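Local coordinates for synaptonemal complex protein 2 (Mus musculus, PDB 5IWZ) that forms a major component of the axial and lateral elements of synaptonemal complexes and is required for normal meiotic chromosome synapsis and fertility, at residues A[111-116]-A[126-131]; A[71-76]-A[133-138]; A[11-16]-A[30-35]; A[316-321]-A[353-358]. All blocks are in the same frame, centred on the assembly; numbering follows the deposited sequence.

Contact 1. Residues A[111-116]-A[126-131]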
loop_
_atom_site.group_PDB
_atom_site.type_symbol
_atom_site.label_atom_id
_atom_site.label_comp_id
_atom_site.label_asym_id
_atom_site.label_seq_id
_atom_site.Cartn_x
_atom_site.Cartn_y
_atom_site.Cartn_z
ATOM N N LYS A 111 -4.994 7.587 -13.617
ATOM C CA LYS A 111 -3.816 8.334 -13.198
ATOM C C LYS A 111 -4.151 9.791 -12.924
ATOM O O LYS A 111 -3.640 10.376 -11.962
ATOM C CB LYS A 111 -2.708 8.194 -14.239
ATOM C CG LYS A 111 -2.094 6.772 -14.251
ATOM C CD LYS A 111 -1.062 6.565 -15.372
ATOM C CE LYS A 111 -0.055 5.488 -14.978
ATOM N NZ LYS A 111 0.688 4.947 -16.156
ATOM N N GLU A 112 -5.034 10.383 -13.735
ATOM C CA GLU A 112 -5.483 11.747 -13.472
ATOM C C GLU A 112 -6.145 11.855 -12.101
ATOM O O GLU A 112 -5.923 12.822 -11.365
ATOM C CB GLU A 112 -6.436 12.199 -14.582
ATOM C CG GLU A 112 -6.913 13.632 -14.453
ATOM C CD GLU A 112 -7.759 14.094 -15.641
ATOM O OE1 GLU A 112 -7.335 13.875 -16.798
ATOM O OE2 GLU A 112 -8.843 14.676 -15.412
ATOM N N ILE A 113 -6.950 10.857 -11.738
ATOM C CA ILE A 113 -7.581 10.822 -10.424
ATOM C C ILE A 113 -6.532 10.650 -9.331
ATOM O O ILE A 113 -6.564 11.333 -8.299
ATOM C CB ILE A 113 -8.622 9.689 -10.377
ATOM C CG1 ILE A 113 -9.870 10.061 -11.191
ATOM C CG2 ILE A 113 -8.965 9.337 -8.944
ATOM C CD1 ILE A 113 -10.737 8.867 -11.570
ATOM N N ILE A 114 -5.618 9.696 -9.525
ATOM C CA ILE A 114 -4.553 9.433 -8.561
ATOM C C ILE A 114 -3.758 10.701 -8.279
ATOM O O ILE A 114 -3.367 10.967 -7.136
ATOM C CB ILE A 114 -3.648 8.299 -9.083
ATOM C CG1 ILE A 114 -4.345 6.955 -8.929
ATOM C CG2 ILE A 114 -2.295 8.297 -8.383
ATOM C CD1 ILE A 114 -3.917 5.933 -9.963
ATOM N N LEU A 115 -3.524 11.518 -9.307
ATOM C CA LEU A 115 -2.728 12.719 -9.089
ATOM C C LEU A 115 -3.511 13.787 -8.328
ATOM O O LEU A 115 -3.170 14.113 -7.187
ATOM C CB LEU A 115 -2.217 13.268 -10.414
ATOM C CG LEU A 115 -1.141 12.359 -11.015
ATOM C CD1 LEU A 115 -0.838 12.760 -12.440
ATOM C CD2 LEU A 115 0.123 12.361 -10.167
ATOM N N ASN A 116 -4.576 14.316 -8.931
ATOM C CA ASN A 116 -5.291 15.471 -8.395
ATOM C C ASN A 116 -5.979 15.202 -7.055
ATOM O O ASN A 116 -6.819 15.997 -6.620
ATOM C CB ASN A 116 -6.313 15.968 -9.416
ATOM N N MET A 126 -8.324 5.866 -2.493
ATOM C CA MET A 126 -7.536 4.821 -1.852
ATOM C C MET A 126 -8.220 3.467 -1.983
ATOM O O MET A 126 -7.596 2.475 -2.379
ATOM C CB MET A 126 -7.325 5.180 -0.379
ATOM C CG MET A 126 -6.660 4.105 0.453
ATOM S SD MET A 126 -4.939 3.839 -0.019
ATOM C CE MET A 126 -5.029 2.209 -0.737
ATOM N N ASN A 127 -9.509 3.412 -1.647
ATOM C CA ASN A 127 -10.255 2.161 -1.737
ATOM C C ASN A 127 -10.362 1.686 -3.183
ATOM O O ASN A 127 -10.298 0.485 -3.452
ATOM C CB ASN A 127 -11.649 2.338 -1.139
ATOM C CG ASN A 127 -11.620 2.751 0.333
ATOM O OD1 ASN A 127 -10.682 2.428 1.066
ATOM N ND2 ASN A 127 -12.658 3.470 0.766
ATOM N N MET A 128 -10.523 2.616 -4.124
ATOM C CA MET A 128 -10.698 2.233 -5.526
ATOM C C MET A 128 -9.461 1.526 -6.048
ATOM O O MET A 128 -9.556 0.478 -6.697
ATOM C CB MET A 128 -11.011 3.464 -6.382
ATOM C CG MET A 128 -11.225 3.122 -7.879
ATOM S SD MET A 128 -11.332 4.583 -8.923
ATOM C CE MET A 128 -9.618 4.919 -9.333
ATOM N N ILE A 129 -8.280 2.077 -5.746
ATOM C CA ILE A 129 -7.028 1.477 -6.199
ATOM C C ILE A 129 -6.783 0.149 -5.493
ATOM O O ILE A 129 -6.255 -0.806 -6.080
ATOM C CB ILE A 129 -5.872 2.472 -5.962
ATOM C CG1 ILE A 129 -5.953 3.621 -6.967
ATOM C CG2 ILE A 129 -4.524 1.772 -6.013
ATOM C CD1 ILE A 129 -6.014 3.144 -8.409
ATOM N N GLU A 130 -7.110 0.081 -4.204
ATOM C CA GLU A 130 -7.017 -1.189 -3.498
ATOM C C GLU A 130 -7.935 -2.229 -4.133
ATOM O O GLU A 130 -7.536 -3.385 -4.338
ATOM C CB GLU A 130 -7.367 -0.960 -2.030
ATOM C CG GLU A 130 -7.122 -2.123 -1.121
ATOM C CD GLU A 130 -7.698 -1.864 0.260
ATOM O OE1 GLU A 130 -7.923 -0.668 0.607
ATOM O OE2 GLU A 130 -7.937 -2.857 0.984
ATOM N N ASP A 131 -9.168 -1.828 -4.479
ATOM C CA ASP A 131 -10.079 -2.743 -5.171
ATOM C C ASP A 131 -9.521 -3.179 -6.521
ATOM O O ASP A 131 -9.703 -4.333 -6.939
ATOM C CB ASP A 131 -11.441 -2.076 -5.366
ATOM C CG ASP A 131 -12.158 -1.822 -4.051
ATOM O OD1 ASP A 131 -11.923 -2.593 -3.086
ATOM O OD2 ASP A 131 -12.936 -0.842 -3.983
#
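Ile114 and Ile129 meet with no flat group between them: no ring, amide or carboxylate presents a face or an edge to the other segment, and the interface is built from apolar side chains, three isoleucines and a methionine. The two isoleucines cross at about a right angle. In each, CG1 stands beside the backbone N and opposite the carbonyl carbon; the chains then part at chi2, near-extended in Ile114 (151°) and folded in Ile129 (-54°), and both CD1 methyls end toward the other helix. There Ile114 CD1 lies 3.8 Å from Ile129 CD1, a true van der Waals contact, while the two CG1 atoms of Ile114 and Ile129 are 4.2 Å apart. A looser second touch lies alongside. Met128 runs out fully extended as far as its sulfur, then turns at the last torsion (chi3 87°), leaving CE 4.5 Å from Ile113 CG2. All four residues are buried, and no hydrogen bond crosses between the segments. The short helix 111-115 thus lies against the early turns of the long helix 123-141. Leu61 of helix 49-63 and Ile66 of helix 66-79 each touch both Ile113 and Met128, whereas Ile114 also rests on Val167 of a loop.

Contact 2. Residues A[71-76]-A[133-138]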
loop_
_atom_site.group_PDB
_atom_site.type_symbol
_atom_site.label_atom_id
_atom_site.label_comp_id
_atom_site.label_asym_id
_atom_site.label_seq_id
_atom_site.Cartn_x
_atom_site.Cartn_y
_atom_site.Cartn_z
ATOM N N SER A 71 -17.365 -0.259 -6.782
ATOM C CA SER A 71 -18.439 -1.250 -6.717
ATOM C C SER A 71 -18.377 -2.206 -7.907
ATOM O O SER A 71 -18.635 -3.409 -7.762
ATOM C CB SER A 71 -19.810 -0.558 -6.618
ATOM O OG SER A 71 -20.220 0.023 -7.852
ATOM N N ILE A 72 -18.002 -1.709 -9.088
ATOM C CA ILE A 72 -17.877 -2.595 -10.243
ATOM C C ILE A 72 -16.716 -3.566 -10.044
ATOM O O ILE A 72 -16.852 -4.774 -10.272
ATOM C CB ILE A 72 -17.706 -1.784 -11.545
ATOM C CG1 ILE A 72 -18.923 -0.886 -11.801
ATOM C CG2 ILE A 72 -17.521 -2.733 -12.697
ATOM C CD1 ILE A 72 -18.613 0.363 -12.654
ATOM N N LEU A 73 -15.550 -3.048 -9.635
ATOM C CA LEU A 73 -14.371 -3.903 -9.487
ATOM C C LEU A 73 -14.614 -4.999 -8.462
ATOM O O LEU A 73 -14.165 -6.138 -8.640
ATOM C CB LEU A 73 -13.155 -3.065 -9.082
ATOM C CG LEU A 73 -12.671 -2.073 -10.126
ATOM C CD1 LEU A 73 -11.750 -1.060 -9.475
ATOM C CD2 LEU A 73 -11.945 -2.812 -11.245
ATOM N N ILE A 74 -15.331 -4.671 -7.387
ATOM C CA ILE A 74 -15.628 -5.652 -6.348
ATOM C C ILE A 74 -16.578 -6.724 -6.868
ATOM O O ILE A 74 -16.424 -7.911 -6.556
ATOM C CB ILE A 74 -16.180 -4.930 -5.107
ATOM C CG1 ILE A 74 -15.038 -4.203 -4.372
ATOM C CG2 ILE A 74 -16.909 -5.890 -4.168
ATOM C CD1 ILE A 74 -15.524 -3.154 -3.346
ATOM N N SER A 75 -17.554 -6.332 -7.697
ATOM C CA SER A 75 -18.502 -7.299 -8.253
ATOM C C SER A 75 -17.805 -8.324 -9.134
ATOM O O SER A 75 -18.122 -9.518 -9.079
ATOM C CB SER A 75 -19.591 -6.575 -9.056
ATOM O OG SER A 75 -20.206 -5.563 -8.265
ATOM N N ILE A 76 -16.874 -7.875 -9.980
ATOM C CA ILE A 76 -16.146 -8.799 -10.852
ATOM C C ILE A 76 -15.332 -9.783 -10.018
ATOM O O ILE A 76 -15.392 -11.000 -10.222
ATOM C CB ILE A 76 -15.246 -8.017 -11.823
ATOM C CG1 ILE A 76 -16.070 -7.015 -12.629
ATOM C CG2 ILE A 76 -14.495 -8.972 -12.737
ATOM C CD1 ILE A 76 -15.228 -5.883 -13.204
ATOM N N PHE A 133 -6.260 -3.436 -7.383
ATOM C CA PHE A 133 -5.182 -4.398 -7.174
ATOM C C PHE A 133 -5.711 -5.723 -6.645
ATOM O O PHE A 133 -5.202 -6.777 -7.041
ATOM C CB PHE A 133 -4.126 -3.813 -6.241
ATOM C CG PHE A 133 -3.219 -2.822 -6.913
ATOM C CD1 PHE A 133 -2.544 -3.161 -8.076
ATOM C CD2 PHE A 133 -3.045 -1.547 -6.388
ATOM C CE1 PHE A 133 -1.716 -2.246 -8.713
ATOM C CE2 PHE A 133 -2.213 -0.630 -7.020
ATOM C CZ PHE A 133 -1.550 -0.980 -8.185
ATOM N N ASP A 134 -6.763 -5.692 -5.803
ATOM C CA ASP A 134 -7.394 -6.931 -5.344
ATOM C C ASP A 134 -7.869 -7.771 -6.521
ATOM O O ASP A 134 -7.688 -8.996 -6.547
ATOM C CB ASP A 134 -8.577 -6.629 -4.419
ATOM C CG ASP A 134 -8.149 -6.169 -3.026
ATOM O OD1 ASP A 134 -7.001 -6.431 -2.617
ATOM O OD2 ASP A 134 -8.979 -5.547 -2.326
ATOM N N LEU A 135 -8.511 -7.132 -7.500
ATOM C CA LEU A 135 -8.900 -7.846 -8.704
ATOM C C LEU A 135 -7.670 -8.327 -9.472
ATOM O O LEU A 135 -7.653 -9.447 -9.987
ATOM C CB LEU A 135 -9.787 -6.949 -9.568
ATOM C CG LEU A 135 -10.276 -7.479 -10.913
ATOM C CD1 LEU A 135 -10.845 -8.903 -10.814
ATOM C CD2 LEU A 135 -11.319 -6.499 -11.530
ATOM N N LEU A 136 -6.624 -7.495 -9.553
ATOM C CA LEU A 136 -5.379 -7.941 -10.176
ATOM C C LEU A 136 -4.846 -9.217 -9.517
ATOM O O LEU A 136 -4.353 -10.119 -10.201
ATOM C CB LEU A 136 -4.328 -6.835 -10.086
ATOM C CG LEU A 136 -3.672 -6.178 -11.304
ATOM C CD1 LEU A 136 -2.226 -5.843 -10.951
ATOM C CD2 LEU A 136 -3.762 -7.008 -12.581
ATOM N N MET A 137 -4.916 -9.307 -8.182
ATOM C CA MET A 137 -4.370 -10.504 -7.531
ATOM C C MET A 137 -5.203 -11.747 -7.831
ATOM O O MET A 137 -4.644 -12.842 -7.915
ATOM C CB MET A 137 -4.249 -10.307 -6.010
ATOM C CG MET A 137 -3.194 -9.290 -5.576
ATOM S SD MET A 137 -1.559 -9.472 -6.343
ATOM C CE MET A 137 -1.180 -11.200 -5.980
ATOM N N VAL A 138 -6.530 -11.603 -7.978
ATOM C CA VAL A 138 -7.382 -12.729 -8.369
ATOM C C VAL A 138 -6.972 -13.265 -9.738
ATOM O O VAL A 138 -6.941 -14.484 -9.970
ATOM C CB VAL A 138 -8.866 -12.300 -8.350
ATOM C CG1 VAL A 138 -9.736 -13.291 -9.122
ATOM C CG2 VAL A 138 -9.376 -12.140 -6.906
#
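Leu135 overlaps two side chains of segment 71-76 at once, one with each of its methyl branches. Its CD2 meets Leu73 CD2 at 3.8 Å, the two leucines crossing at about a right angle; its CD1 meets Ile76 CG2 at 4.1 Å. CG of Leu135 stands anti to its own backbone N (chi1 178°), which carries the fork toward helix 66-79, and chi2 spreads its two methyls to the two partners. Ile76 offers its short branch, the CG2 methyl, rather than the longer arm ending in CD1. The backbones come close here, with Leu73 CA and Leu135 CA only 6.8 Å apart, and Leu135 CD2 even lies 4.1 Å from the carbonyl O of Leu73. On a different side of helix 66-79, Ser75 OG folds back to donate to Ser71 O at 2.7 Å; that oxygen also accepts from Ser75 N, and the two donors approach from opposite faces of the carbonyl plane. Ile76 further touches Leu53 of helix 49-63, while Phe133 and Met137 lean on helix 169-185. Helices packed side by side through apolar residues, here 66-79 on 123-141, are what is expected of an alpha-solenoid, consistent with the armadillo-repeat-like domain holding both segments.

Contact 3. Residues A[11-16]-A[30-35]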
loop_
_atom_site.group_PDB
_atom_site.type_symbol
_atom_site.label_atom_id
_atom_site.label_comp_id
_atom_site.label_asym_id
_atom_site.label_seq_id
_atom_site.Cartn_x
_atom_site.Cartn_y
_atom_site.Cartn_z
ATOM N N GLN A 11 -27.372 -14.762 -10.963
ATOM C CA GLN A 11 -27.366 -15.183 -12.359
ATOM C C GLN A 11 -27.625 -14.031 -13.319
ATOM O O GLN A 11 -27.408 -14.187 -14.526
ATOM C CB GLN A 11 -28.415 -16.277 -12.574
ATOM C CG GLN A 11 -28.230 -17.483 -11.679
ATOM C CD GLN A 11 -29.404 -18.434 -11.755
ATOM O OE1 GLN A 11 -29.237 -19.626 -12.020
ATOM N NE2 GLN A 11 -30.610 -17.906 -11.532
ATOM N N GLN A 12 -28.075 -12.890 -12.807
ATOM C CA GLN A 12 -28.406 -11.706 -13.579
ATOM C C GLN A 12 -27.276 -10.689 -13.610
ATOM O O GLN A 12 -27.512 -9.539 -14.000
ATOM C CB GLN A 12 -29.654 -11.049 -12.994
ATOM C CG GLN A 12 -30.833 -11.963 -12.923
ATOM C CD GLN A 12 -31.682 -11.854 -14.154
ATOM O OE1 GLN A 12 -32.663 -11.106 -14.178
ATOM N NE2 GLN A 12 -31.307 -12.589 -15.196
ATOM N N LEU A 13 -26.066 -11.083 -13.195
ATOM C CA LEU A 13 -24.931 -10.167 -13.133
ATOM C C LEU A 13 -24.782 -9.352 -14.407
ATOM O O LEU A 13 -24.617 -8.129 -14.353
ATOM C CB LEU A 13 -23.633 -10.935 -12.857
ATOM C CG LEU A 13 -22.359 -10.074 -12.786
ATOM C CD1 LEU A 13 -22.437 -9.039 -11.662
ATOM C CD2 LEU A 13 -21.077 -10.924 -12.631
ATOM N N GLU A 14 -24.815 -10.011 -15.574
ATOM C CA GLU A 14 -24.610 -9.261 -16.809
ATOM C C GLU A 14 -25.745 -8.270 -17.042
ATOM O O GLU A 14 -25.507 -7.137 -17.483
ATOM C CB GLU A 14 -24.449 -10.200 -18.005
ATOM C CG GLU A 14 -24.213 -9.438 -19.304
ATOM C CD GLU A 14 -23.566 -10.274 -20.416
ATOM O OE1 GLU A 14 -23.216 -11.450 -20.184
ATOM O OE2 GLU A 14 -23.400 -9.731 -21.531
ATOM N N LYS A 15 -26.983 -8.658 -16.718
ATOM C CA LYS A 15 -28.079 -7.710 -16.861
ATOM C C LYS A 15 -27.925 -6.536 -15.902
ATOM O O LYS A 15 -28.248 -5.396 -16.266
ATOM C CB LYS A 15 -29.424 -8.416 -16.679
ATOM C CG LYS A 15 -29.794 -9.287 -17.881
ATOM C CD LYS A 15 -30.700 -10.451 -17.509
ATOM C CE LYS A 15 -31.204 -11.172 -18.754
ATOM N NZ LYS A 15 -32.611 -10.840 -19.112
ATOM N N CYS A 16 -27.382 -6.774 -14.705
ATOM C CA CYS A 16 -27.068 -5.654 -13.819
ATOM C C CYS A 16 -26.065 -4.714 -14.470
ATOM O O CYS A 16 -26.191 -3.487 -14.358
ATOM C CB CYS A 16 -26.524 -6.158 -12.476
ATOM S SG CYS A 16 -27.683 -7.179 -11.560
ATOM N N LEU A 30 -25.737 -3.138 -6.970
ATOM C CA LEU A 30 -25.532 -2.995 -5.539
ATOM C C LEU A 30 -26.280 -4.073 -4.766
ATOM O O LEU A 30 -25.789 -4.565 -3.743
ATOM C CB LEU A 30 -25.972 -1.610 -5.079
ATOM C CG LEU A 30 -25.036 -0.436 -5.316
ATOM C CD1 LEU A 30 -25.737 0.842 -4.893
ATOM C CD2 LEU A 30 -23.722 -0.610 -4.561
ATOM N N ALA A 31 -27.461 -4.461 -5.242
ATOM C CA ALA A 31 -28.216 -5.494 -4.544
ATOM C C ALA A 31 -27.464 -6.820 -4.559
ATOM O O ALA A 31 -27.469 -7.558 -3.561
ATOM C CB ALA A 31 -29.608 -5.639 -5.163
ATOM N N LEU A 32 -26.784 -7.129 -5.672
ATOM C CA LEU A 32 -25.991 -8.353 -5.727
ATOM C C LEU A 32 -24.885 -8.343 -4.685
ATOM O O LEU A 32 -24.538 -9.390 -4.129
ATOM C CB LEU A 32 -25.383 -8.547 -7.112
ATOM C CG LEU A 32 -26.319 -8.688 -8.297
ATOM C CD1 LEU A 32 -25.495 -9.142 -9.489
ATOM C CD2 LEU A 32 -27.445 -9.662 -7.983
ATOM N N LEU A 33 -24.305 -7.172 -4.418
ATOM C CA LEU A 33 -23.230 -7.084 -3.442
ATOM C C LEU A 33 -23.681 -7.461 -2.035
ATOM O O LEU A 33 -22.828 -7.604 -1.153
ATOM C CB LEU A 33 -22.632 -5.671 -3.441
ATOM C CG LEU A 33 -21.824 -5.255 -4.676
ATOM C CD1 LEU A 33 -21.323 -3.836 -4.531
ATOM C CD2 LEU A 33 -20.655 -6.197 -4.905
ATOM N N GLN A 34 -24.980 -7.637 -1.798
ATOM C CA GLN A 34 -25.462 -8.042 -0.481
ATOM C C GLN A 34 -25.710 -9.543 -0.371
ATOM O O GLN A 34 -26.112 -10.010 0.698
ATOM C CB GLN A 34 -26.749 -7.289 -0.110
ATOM C CG GLN A 34 -26.801 -5.816 -0.511
ATOM C CD GLN A 34 -25.579 -5.016 -0.091
ATOM O OE1 GLN A 34 -25.019 -5.224 0.991
ATOM N NE2 GLN A 34 -25.161 -4.081 -0.952
ATOM N N ILE A 35 -25.481 -10.302 -1.445
ATOM C CA ILE A 35 -25.625 -11.756 -1.448
ATOM C C ILE A 35 -24.286 -12.390 -1.104
ATOM O O ILE A 35 -23.227 -11.902 -1.517
ATOM C CB ILE A 35 -26.119 -12.262 -2.817
ATOM C CG1 ILE A 35 -27.397 -11.559 -3.252
ATOM C CG2 ILE A 35 -26.355 -13.762 -2.783
ATOM C CD1 ILE A 35 -27.825 -11.962 -4.652
#
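Leu13 and Leu32, whose CA atoms lie 7.7 Å apart, mark the closest backbone approach between the start of one helix and the last part of another. Gln12 holds the N-cap position of helix 13-23, and its carbonyl O receives the first-turn bond from Cys16 N at 2.9 Å. The other segment holds a type I beta turn from Leu32 to Ile35, closed by Ile35 N donating to Leu32 O at 3.0 Å. Leu32 CD1 is the methyl on which the side-chain contact converges. It touches Cys16 SG at 3.6 Å and Leu13 CD1 at 3.8 Å, while Cys16 SG also lies 3.8 Å from Leu32 CG. These two helices, linked by a few residues, form a helical hairpin at the N-terminal end of the armadillo-repeat-like domain, which together with the Spt16M-like domain makes up the N-terminal part of a much longer protein. Leu13 reaches across the hairpin with CG opposite its backbone N (chi1 179°) and meets Leu32 at a slant, whereas Cys16 holds its sulfur beside the backbone N (chi1 -61°), over the flank of Leu32. Both Leu13 and Cys16 also touch Leu29 of helix 27-32, and Pro8 in the preceding loop packs on Leu32. Away from this apolar patch, Glu14 is held by a salt bridge to Lys52 and a hydrogen bond from Ser46 N.

Contact 4. Residues A[316-321]-A[353-358]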
loop_
_atom_site.group_PDB
_atom_site.type_symbol
_atom_site.label_atom_id
_atom_site.label_comp_id
_atom_site.label_asym_id
_atom_site.label_seq_id
_atom_site.Cartn_x
_atom_site.Cartn_y
_atom_site.Cartn_z
ATOM N N HIS A 316 4.006 12.495 6.905
ATOM C CA HIS A 316 3.441 13.134 8.097
ATOM C C HIS A 316 2.750 12.106 8.982
ATOM O O HIS A 316 1.601 12.265 9.395
ATOM C CB HIS A 316 2.502 14.281 7.713
ATOM C CG HIS A 316 3.226 15.444 7.115
ATOM N ND1 HIS A 316 3.642 16.522 7.863
ATOM C CD2 HIS A 316 3.676 15.665 5.854
ATOM C CE1 HIS A 316 4.282 17.375 7.082
ATOM N NE2 HIS A 316 4.321 16.876 5.859
ATOM N N THR A 317 3.468 11.016 9.251
ATOM C CA THR A 317 2.989 9.967 10.134
ATOM C C THR A 317 4.069 9.643 11.154
ATOM O O THR A 317 5.253 9.942 10.969
ATOM C CB THR A 317 2.636 8.666 9.373
ATOM O OG1 THR A 317 3.837 8.102 8.819
ATOM C CG2 THR A 317 1.633 8.934 8.249
ATOM N N LEU A 318 3.656 8.990 12.223
ATOM C CA LEU A 318 4.586 8.317 13.115
ATOM C C LEU A 318 4.253 6.834 13.046
ATOM O O LEU A 318 3.077 6.459 13.097
ATOM C CB LEU A 318 4.506 8.915 14.540
ATOM C CG LEU A 318 4.388 8.287 15.938
ATOM C CD1 LEU A 318 4.784 6.850 16.092
ATOM C CD2 LEU A 318 5.203 9.122 16.928
ATOM N N SER A 319 5.270 5.995 12.870
ATOM C CA SER A 319 5.000 4.575 12.715
ATOM C C SER A 319 6.014 3.757 13.489
ATOM O O SER A 319 7.130 4.201 13.798
ATOM C CB SER A 319 4.975 4.133 11.228
ATOM O OG SER A 319 6.264 4.222 10.649
ATOM N N PHE A 320 5.609 2.534 13.800
ATOM C CA PHE A 320 6.481 1.672 14.572
ATOM C C PHE A 320 5.909 0.273 14.489
ATOM O O PHE A 320 4.739 0.084 14.134
ATOM C CB PHE A 320 6.593 2.145 16.039
ATOM C CG PHE A 320 5.270 2.286 16.737
ATOM C CD1 PHE A 320 4.827 1.309 17.607
ATOM C CD2 PHE A 320 4.462 3.386 16.522
ATOM C CE1 PHE A 320 3.606 1.437 18.246
ATOM C CE2 PHE A 320 3.244 3.505 17.151
ATOM C CZ PHE A 320 2.819 2.531 18.015
ATOM N N TYR A 321 6.758 -0.700 14.794
ATOM C CA TYR A 321 6.347 -2.088 14.901
ATOM C C TYR A 321 6.138 -2.436 16.359
ATOM O O TYR A 321 6.807 -1.904 17.251
ATOM C CB TYR A 321 7.379 -3.054 14.316
ATOM C CG TYR A 321 7.562 -2.989 12.815
ATOM C CD1 TYR A 321 6.618 -3.539 11.947
ATOM C CD2 TYR A 321 8.710 -2.425 12.266
ATOM C CE1 TYR A 321 6.801 -3.493 10.570
ATOM C CE2 TYR A 321 8.901 -2.376 10.894
ATOM C CZ TYR A 321 7.946 -2.903 10.057
ATOM O OH TYR A 321 8.170 -2.848 8.706
ATOM N N LYS A 353 11.591 11.907 28.467
ATOM C CA LYS A 353 10.761 12.786 27.655
ATOM C C LYS A 353 9.520 12.019 27.206
ATOM O O LYS A 353 9.634 11.000 26.513
ATOM C CB LYS A 353 11.525 13.306 26.441
ATOM C CG LYS A 353 12.224 14.614 26.667
ATOM C CD LYS A 353 12.810 15.147 25.381
ATOM C CE LYS A 353 13.762 16.284 25.698
ATOM N NZ LYS A 353 14.786 16.437 24.631
ATOM N N LEU A 354 8.348 12.526 27.579
ATOM C CA LEU A 354 7.070 11.891 27.293
ATOM C C LEU A 354 6.386 12.629 26.153
ATOM O O LEU A 354 6.090 13.823 26.267
ATOM C CB LEU A 354 6.171 11.896 28.528
ATOM C CG LEU A 354 4.802 11.247 28.342
ATOM C CD1 LEU A 354 4.970 9.856 27.783
ATOM C CD2 LEU A 354 4.009 11.217 29.668
ATOM N N LEU A 355 6.170 11.928 25.046
ATOM C CA LEU A 355 5.337 12.414 23.952
ATOM C C LEU A 355 3.960 11.789 24.133
ATOM O O LEU A 355 3.814 10.564 24.028
ATOM C CB LEU A 355 5.939 12.036 22.596
ATOM C CG LEU A 355 5.029 12.258 21.374
ATOM C CD1 LEU A 355 4.743 13.745 21.162
ATOM C CD2 LEU A 355 5.700 11.652 20.130
ATOM N N THR A 356 2.959 12.625 24.413
ATOM C CA THR A 356 1.573 12.198 24.564
ATOM C C THR A 356 0.770 12.677 23.364
ATOM O O THR A 356 0.666 13.887 23.145
ATOM C CB THR A 356 0.967 12.763 25.846
ATOM O OG1 THR A 356 1.764 12.349 26.953
ATOM C CG2 THR A 356 -0.470 12.232 26.046
ATOM N N LEU A 357 0.220 11.731 22.589
ATOM C CA LEU A 357 -0.625 12.026 21.427
ATOM C C LEU A 357 -2.074 11.771 21.796
ATOM O O LEU A 357 -2.437 10.636 22.112
ATOM C CB LEU A 357 -0.282 11.156 20.217
ATOM C CG LEU A 357 1.088 11.136 19.537
ATOM C CD1 LEU A 357 1.082 10.073 18.413
ATOM C CD2 LEU A 357 1.427 12.513 18.996
ATOM N N THR A 358 -2.896 12.813 21.754
ATOM C CA THR A 358 -4.337 12.658 21.902
ATOM C C THR A 358 -4.919 12.438 20.511
ATOM O O THR A 358 -4.777 13.301 19.642
ATOM C CB THR A 358 -4.952 13.889 22.567
ATOM O OG1 THR A 358 -4.392 14.054 23.867
ATOM C CG2 THR A 358 -6.470 13.752 22.703
#
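Leu318 reaches Leu355 through an unusual pair of torsions, chi1 132° and chi2 20°; both lie far from staggered values, and the conformation may be strained or less certain. Leu355 has an ordinary shape, with CG anti to its backbone N (chi1 169°). The two strands belong to different antiparallel sheets that face each other in the Spt16M-like domain, a member of the pleckstrin-homology (PH) superfamily, in which two sheets enclose an apolar core and a C-terminal helix follows. Strand 317-321 runs between strands 308-312 and 333-337; strand 352-359 runs between 372-378 and 341-349. Because the contact spans the core instead of joining neighbours in one sheet, the backbones stay apart: Leu318 CA and Leu357 CA, the nearest pair, are separated by 10.5 Å, and no hydrogen bond links the segments. The distance is bridged by side chains meeting tip to tip, Leu318 CD2 lying 4.1 Å from Leu355 CD2. Leu355 and Leu357, two residues apart on their strand, both turn inward toward the other sheet, as alternation along a beta strand requires. All three leucines are buried. Phe375 and Phe391 each touch both Leu318 and Leu357, and Phe375 also packs edge-to-face with the ring of Phe320, adding aromatic surface to the same core. Leu357 makes a looser approach to the shared methyl, with its CD1 4.5 Å from Leu318 CD2.

How the contacts relate
All four contacts are buried and apolar, and none has a hydrogen bond between its segments; what differs is the architecture. Contacts 1 and 2 share helix 123-141 and touch directly, Asp131 lying against Leu73 and Ile74. Contact 3 adjoins contact 2 through Leu33, which packs on Ile74 and Ser75, so the three form a continuous series in the armadillo-repeat-like domain. Contact 3 lies farthest from the chain centre and alone brings in a cysteine sulfur; contact 1, nearest that centre, extends a methionine. Contact 4 stands apart in the Spt16M-like domain, about 44 Å centre to centre from contact 3, and joins facing sheets rather than helices.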